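Phenylalanine--tRNA ligase beta subunit (Bacteroides fragilis, PDB 3IG2) supplies the core domain of the beta subunit of the tetrameric synthetase that joins phenylalanine to tRNA(Phe) at the cost of ATP. Local coordinates at residues 83-96 and 108-121. Residues are numbered along the deposited sequence; the frame is centred on the assembly and turned at random.
Sequences DLKFFEFGNCYHFD and PYSEDYHLGLWVTG
Leu115 has CG anti to its backbone N (chi1 170°), while Phe89 turns CG anti to its carbonyl carbon (chi1 -72°). With CG so placed, Leu115 CD1 lies over the centre of the Phe89 ring, 3.6 Å from its centroid, in a CH-pi contact. Phe89 CB also meets Tyr113 OH at 3.3 Å, and that hydroxyl is hydrogen-bonded to Gln10 of helix 6-19. On the other face of the sheet, Trp118 lays its six-membered ring beside strand 85-95. Its edge faces the backbone, with CZ3 3.7 Å from Glu88 N. The Glu88 carboxylate goes on to a salt bridge with Arg62 and a hydrogen bond from Asn27 N. The two strands are antiparallel neighbours in the mixed sheet of the class II synthetase-like core, with helices 6-19 and 134-150 packed on the face of Phe87 and Leu117. Paired backbone bonds run from Phe86-Trp118 to His94-Ser110. At one end a side chain replaces the backbone acceptor: Leu84 N donates to Thr120 OG1 at 2.8 Å. That hydroxyl donates to a water, which in turn donates to Asp83 OD1. At the far end, Phe95 CD1 meets Tyr109 CE1 at 3.4 Å, the ring planes 44° apart.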
loop_
_atom_site.group_PDB
_atom_site.type_symbol
_atom_site.label_atom_id
_atom_site.label_comp_id
_atom_site.label_asym_id
_atom_site.label_seq_id
_atom_site.Cartn_x
_atom_site.Cartn_y
_atom_site.Cartn_z
ATOM N N ASP B 83 -15.375 0.534 3.520
ATOM C CA ASP B 83 -15.584 1.352 4.697
ATOM C C ASP B 83 -15.476 2.816 4.268
ATOM O O ASP B 83 -14.666 3.150 3.410
ATOM C CB ASP B 83 -14.503 1.044 5.745
ATOM C CG ASP B 83 -14.606 -0.382 6.321
ATOM O OD1 ASP B 83 -15.718 -0.967 6.368
ATOM O OD2 ASP B 83 -13.564 -0.925 6.731
ATOM N N LEU B 84 -16.295 3.685 4.853
ATOM C CA LEU B 84 -16.096 5.113 4.721
ATOM C C LEU B 84 -15.177 5.552 5.837
ATOM O O LEU B 84 -15.370 5.149 6.978
ATOM C CB LEU B 84 -17.411 5.852 4.863
ATOM C CG LEU B 84 -18.485 5.574 3.830
ATOM C CD1 LEU B 84 -19.640 6.515 4.137
ATOM C CD2 LEU B 84 -17.969 5.780 2.384
ATOM N N LYS B 85 -14.186 6.371 5.495
ATOM C CA LYS B 85 -13.304 6.981 6.471
ATOM C C LYS B 85 -13.208 8.463 6.232
ATOM O O LYS B 85 -12.631 8.903 5.231
ATOM C CB LYS B 85 -11.911 6.364 6.417
ATOM C CG LYS B 85 -11.934 4.880 6.645
ATOM C CD LYS B 85 -10.578 4.377 7.085
ATOM C CE LYS B 85 -9.769 3.980 5.917
ATOM N NZ LYS B 85 -10.097 2.585 5.593
ATOM N N PHE B 86 -13.767 9.227 7.174
ATOM C CA PHE B 86 -13.872 10.657 7.045
ATOM C C PHE B 86 -13.165 11.387 8.182
ATOM O O PHE B 86 -13.070 10.879 9.298
ATOM C CB PHE B 86 -15.344 11.075 7.100
ATOM C CG PHE B 86 -16.162 10.630 5.925
ATOM C CD1 PHE B 86 -15.617 10.567 4.644
ATOM C CD2 PHE B 86 -17.500 10.313 6.093
ATOM C CE1 PHE B 86 -16.405 10.169 3.544
ATOM C CE2 PHE B 86 -18.297 9.929 5.009
ATOM C CZ PHE B 86 -17.745 9.848 3.735
ATOM N N PHE B 87 -12.689 12.592 7.894
ATOM C CA PHE B 87 -12.224 13.465 8.948
ATOM C C PHE B 87 -12.639 14.899 8.674
ATOM O O PHE B 87 -12.840 15.286 7.519
ATOM C CB PHE B 87 -10.705 13.340 9.189
ATOM C CG PHE B 87 -9.846 13.932 8.112
ATOM C CD1 PHE B 87 -9.377 15.232 8.218
ATOM C CD2 PHE B 87 -9.454 13.162 7.008
ATOM C CE1 PHE B 87 -8.569 15.785 7.231
ATOM C CE2 PHE B 87 -8.653 13.709 6.003
ATOM C CZ PHE B 87 -8.204 15.025 6.108
ATOM N N GLU B 88 -12.765 15.684 9.742
ATOM C CA GLU B 88 -13.144 17.067 9.592
ATOM C C GLU B 88 -12.460 17.883 10.656
ATOM O O GLU B 88 -12.452 17.490 11.809
ATOM C CB GLU B 88 -14.666 17.225 9.664
ATOM C CG GLU B 88 -15.124 18.695 9.659
ATOM C CD GLU B 88 -16.631 18.833 9.587
ATOM O OE1 GLU B 88 -17.322 17.798 9.801
ATOM O OE2 GLU B 88 -17.116 19.968 9.306
ATOM N N PHE B 89 -11.839 18.991 10.240
ATOM C CA PHE B 89 -11.431 20.037 11.165
ATOM C C PHE B 89 -12.508 21.115 11.199
ATOM O O PHE B 89 -12.975 21.567 10.152
ATOM C CB PHE B 89 -10.149 20.689 10.702
ATOM C CG PHE B 89 -8.942 19.838 10.863
ATOM C CD1 PHE B 89 -8.209 19.887 12.019
ATOM C CD2 PHE B 89 -8.519 19.018 9.831
ATOM C CE1 PHE B 89 -7.090 19.104 12.192
ATOM C CE2 PHE B 89 -7.378 18.222 9.974
ATOM C CZ PHE B 89 -6.658 18.269 11.176
ATOM N N GLY B 90 -12.900 21.538 12.392
ATOM C CA GLY B 90 -13.900 22.589 12.481
ATOM C C GLY B 90 -14.074 23.160 13.870
ATOM O O GLY B 90 -13.719 22.522 14.869
ATOM N N ASN B 91 -14.608 24.374 13.928
ATOM C CA ASN B 91 -14.988 24.967 15.199
ATOM C C ASN B 91 -16.319 24.429 15.674
ATOM O O ASN B 91 -17.214 24.178 14.847
ATOM C CB ASN B 91 -15.120 26.477 15.072
ATOM C CG ASN B 91 -13.761 27.181 14.884
ATOM O OD1 ASN B 91 -13.592 27.928 13.942
ATOM N ND2 ASN B 91 -12.818 26.938 15.778
ATOM N N CYS B 92 -16.423 24.274 17.000
ATOM C CA CYS B 92 -17.682 24.086 17.702
ATOM C C CYS B 92 -17.863 25.240 18.663
ATOM O O CYS B 92 -16.928 25.963 18.935
ATOM C CB CYS B 92 -17.690 22.760 18.476
ATOM S SG CYS B 92 -17.700 21.376 17.359
ATOM N N TYR B 93 -19.081 25.398 19.162
ATOM C CA TYR B 93 -19.493 26.563 19.903
ATOM C C TYR B 93 -20.261 26.143 21.161
ATOM O O TYR B 93 -20.973 25.142 21.157
ATOM C CB TYR B 93 -20.360 27.462 19.002
ATOM C CG TYR B 93 -19.615 27.868 17.751
ATOM C CD1 TYR B 93 -18.811 29.007 17.742
ATOM C CD2 TYR B 93 -19.663 27.085 16.607
ATOM C CE1 TYR B 93 -18.084 29.369 16.616
ATOM C CE2 TYR B 93 -18.941 27.442 15.461
ATOM C CZ TYR B 93 -18.158 28.595 15.474
ATOM O OH TYR B 93 -17.436 28.972 14.371
ATOM N N HIS B 94 -20.121 26.945 22.209
ATOM C CA HIS B 94 -20.593 26.635 23.549
ATOM C C HIS B 94 -21.147 27.892 24.201
ATOM O O HIS B 94 -20.606 28.999 24.050
ATOM C CB HIS B 94 -19.433 26.041 24.372
ATOM C CG HIS B 94 -19.774 25.716 25.800
ATOM N ND1 HIS B 94 -20.172 24.456 26.206
ATOM C CD2 HIS B 94 -19.737 26.478 26.925
ATOM C CE1 HIS B 94 -20.374 24.459 27.516
ATOM N NE2 HIS B 94 -20.128 25.676 27.975
ATOM N N PHE B 95 -22.263 27.717 24.890
ATOM C CA PHE B 95 -22.863 28.778 25.685
ATOM C C PHE B 95 -22.727 28.395 27.152
ATOM O O PHE B 95 -23.180 27.325 27.564
ATOM C CB PHE B 95 -24.342 28.970 25.311
ATOM C CG PHE B 95 -25.132 29.767 26.331
ATOM C CD1 PHE B 95 -24.823 31.099 26.598
ATOM C CD2 PHE B 95 -26.198 29.180 27.019
ATOM C CE1 PHE B 95 -25.566 31.846 27.555
ATOM C CE2 PHE B 95 -26.944 29.903 27.966
ATOM C CZ PHE B 95 -26.625 31.241 28.241
ATOM N N ASP B 96 -22.075 29.256 27.925
ATOM C CA ASP B 96 -21.971 29.073 29.348
ATOM C C ASP B 96 -22.383 30.367 30.035
ATOM O O ASP B 96 -23.379 30.400 30.752
ATOM C CB ASP B 96 -20.538 28.717 29.713
ATOM C CG ASP B 96 -20.286 28.725 31.208
ATOM O OD1 ASP B 96 -21.243 28.798 32.015
ATOM O OD2 ASP B 96 -19.098 28.645 31.588
ATOM N N PRO B 108 -20.486 34.878 27.305
ATOM C CA PRO B 108 -20.992 33.507 27.506
ATOM C C PRO B 108 -20.831 32.555 26.329
ATOM O O PRO B 108 -20.938 31.357 26.526
ATOM C CB PRO B 108 -22.477 33.724 27.792
ATOM C CG PRO B 108 -22.806 34.978 27.063
ATOM C CD PRO B 108 -21.588 35.852 27.184
ATOM N N TYR B 109 -20.575 33.088 25.131
ATOM C CA TYR B 109 -20.392 32.299 23.921
ATOM C C TYR B 109 -18.914 32.146 23.598
ATOM O O TYR B 109 -18.187 33.135 23.499
ATOM C CB TYR B 109 -21.086 32.974 22.728
ATOM C CG TYR B 109 -22.577 33.173 22.904
ATOM C CD1 TYR B 109 -23.388 32.106 23.231
ATOM C CD2 TYR B 109 -23.167 34.437 22.732
ATOM C CE1 TYR B 109 -24.741 32.271 23.388
ATOM C CE2 TYR B 109 -24.528 34.612 22.883
ATOM C CZ TYR B 109 -25.309 33.520 23.205
ATOM O OH TYR B 109 -26.657 33.642 23.361
ATOM N N SER B 110 -18.474 30.910 23.451
ATOM C CA SER B 110 -17.090 30.619 23.136
ATOM C C SER B 110 -17.020 29.593 21.999
ATOM O O SER B 110 -18.024 28.929 21.671
ATOM C CB SER B 110 -16.382 30.061 24.377
ATOM O OG SER B 110 -16.967 28.817 24.738
ATOM N N GLU B 111 -15.830 29.459 21.427
ATOM C CA GLU B 111 -15.591 28.532 20.357
ATOM C C GLU B 111 -14.289 27.795 20.614
ATOM O O GLU B 111 -13.394 28.333 21.274
ATOM C CB GLU B 111 -15.496 29.293 19.034
ATOM C CG GLU B 111 -14.219 30.079 18.838
ATOM C CD GLU B 111 -14.290 31.043 17.667
ATOM O OE1 GLU B 111 -13.854 30.646 16.555
ATOM O OE2 GLU B 111 -14.761 32.205 17.882
ATOM N N ASP B 112 -14.218 26.562 20.109
ATOM C CA ASP B 112 -12.999 25.733 20.151
ATOM C C ASP B 112 -12.918 24.921 18.891
ATOM O O ASP B 112 -13.883 24.785 18.177
ATOM C CB ASP B 112 -12.816 24.807 21.400
ATOM C CG ASP B 112 -13.996 23.853 21.667
ATOM O OD1 ASP B 112 -13.930 23.145 22.694
ATOM O OD2 ASP B 112 -14.958 23.774 20.880
ATOM N N TYR B 113 -11.745 24.389 18.623
ATOM C CA TYR B 113 -11.449 23.796 17.356
ATOM C C TYR B 113 -11.284 22.312 17.568
ATOM O O TYR B 113 -10.616 21.911 18.511
ATOM C CB TYR B 113 -10.150 24.421 16.848
ATOM C CG TYR B 113 -9.852 24.188 15.387
ATOM C CD1 TYR B 113 -10.723 24.653 14.389
ATOM C CD2 TYR B 113 -8.676 23.567 15.000
ATOM C CE1 TYR B 113 -10.429 24.470 13.034
ATOM C CE2 TYR B 113 -8.372 23.368 13.658
ATOM C CZ TYR B 113 -9.246 23.827 12.680
ATOM O OH TYR B 113 -8.941 23.662 11.341
ATOM N N HIS B 114 -11.901 21.507 16.704
ATOM C CA HIS B 114 -11.868 20.057 16.843
ATOM C C HIS B 114 -11.429 19.366 15.573
ATOM O O HIS B 114 -11.590 19.899 14.484
ATOM C CB HIS B 114 -13.251 19.525 17.241
ATOM C CG HIS B 114 -13.699 19.987 18.589
ATOM N ND1 HIS B 114 -13.615 19.192 19.713
ATOM C CD2 HIS B 114 -14.197 21.179 19.002
ATOM C CE1 HIS B 114 -14.046 19.878 20.766
ATOM N NE2 HIS B 114 -14.402 21.085 20.359
ATOM N N LEU B 115 -10.876 18.169 15.740
ATOM C CA LEU B 115 -10.705 17.240 14.655
ATOM C C LEU B 115 -11.632 16.030 14.918
ATOM O O LEU B 115 -11.514 15.344 15.950
ATOM C CB LEU B 115 -9.236 16.805 14.563
ATOM C CG LEU B 115 -8.916 15.635 13.614
ATOM C CD1 LEU B 115 -9.281 15.937 12.129
ATOM C CD2 LEU B 115 -7.423 15.191 13.733
ATOM N N GLY B 116 -12.558 15.770 14.005
ATOM C CA GLY B 116 -13.356 14.553 14.133
ATOM C C GLY B 116 -12.922 13.501 13.123
ATOM O O GLY B 116 -12.549 13.835 12.005
ATOM N N LEU B 117 -12.985 12.238 13.522
ATOM C CA LEU B 117 -12.776 11.101 12.638
ATOM C C LEU B 117 -13.962 10.180 12.759
ATOM O O LEU B 117 -14.418 9.911 13.864
ATOM C CB LEU B 117 -11.579 10.240 13.082
ATOM C CG LEU B 117 -10.243 10.870 13.451
ATOM C CD1 LEU B 117 -9.230 9.745 13.785
ATOM C CD2 LEU B 117 -9.755 11.746 12.349
ATOM N N TRP B 118 -14.406 9.669 11.607
ATOM C CA TRP B 118 -15.473 8.695 11.513
ATOM C C TRP B 118 -15.022 7.532 10.666
ATOM O O TRP B 118 -14.567 7.707 9.532
ATOM C CB TRP B 118 -16.690 9.281 10.833
ATOM C CG TRP B 118 -17.350 10.434 11.539
ATOM C CD1 TRP B 118 -18.487 10.388 12.318
ATOM C CD2 TRP B 118 -16.955 11.811 11.473
ATOM N NE1 TRP B 118 -18.819 11.672 12.738
ATOM C CE2 TRP B 118 -17.893 12.557 12.236
ATOM C CE3 TRP B 118 -15.886 12.495 10.842
ATOM C CZ2 TRP B 118 -17.793 13.942 12.396
ATOM C CZ3 TRP B 118 -15.807 13.879 10.972
ATOM C CH2 TRP B 118 -16.763 14.590 11.747
ATOM N N VAL B 119 -15.189 6.327 11.187
ATOM C CA VAL B 119 -14.849 5.152 10.384
ATOM C C VAL B 119 -16.031 4.203 10.432
ATOM O O VAL B 119 -16.446 3.823 11.516
ATOM C CB VAL B 119 -13.613 4.400 10.935
ATOM C CG1 VAL B 119 -13.410 3.036 10.158
ATOM C CG2 VAL B 119 -12.354 5.283 10.926
ATOM N N THR B 120 -16.562 3.797 9.276
ATOM C CA THR B 120 -17.687 2.852 9.292
ATOM C C THR B 120 -17.196 1.416 9.357
ATOM O O THR B 120 -16.050 1.104 8.994
ATOM C CB THR B 120 -18.685 3.034 8.097
ATOM O OG1 THR B 120 -18.017 2.747 6.866
ATOM C CG2 THR B 120 -19.210 4.442 8.050
ATOM N N GLY B 121 -18.054 0.544 9.866
ATOM C CA GLY B 121 -17.721 -0.854 9.998
ATOM C C GLY B 121 -18.794 -1.714 9.380
ATOM O O GLY B 121 -19.353 -1.371 8.335
HETATM O O HOH W 1 -18.285 -0.049 6.470
HETATM O O HOH W 2 -13.934 -0.583 9.780
#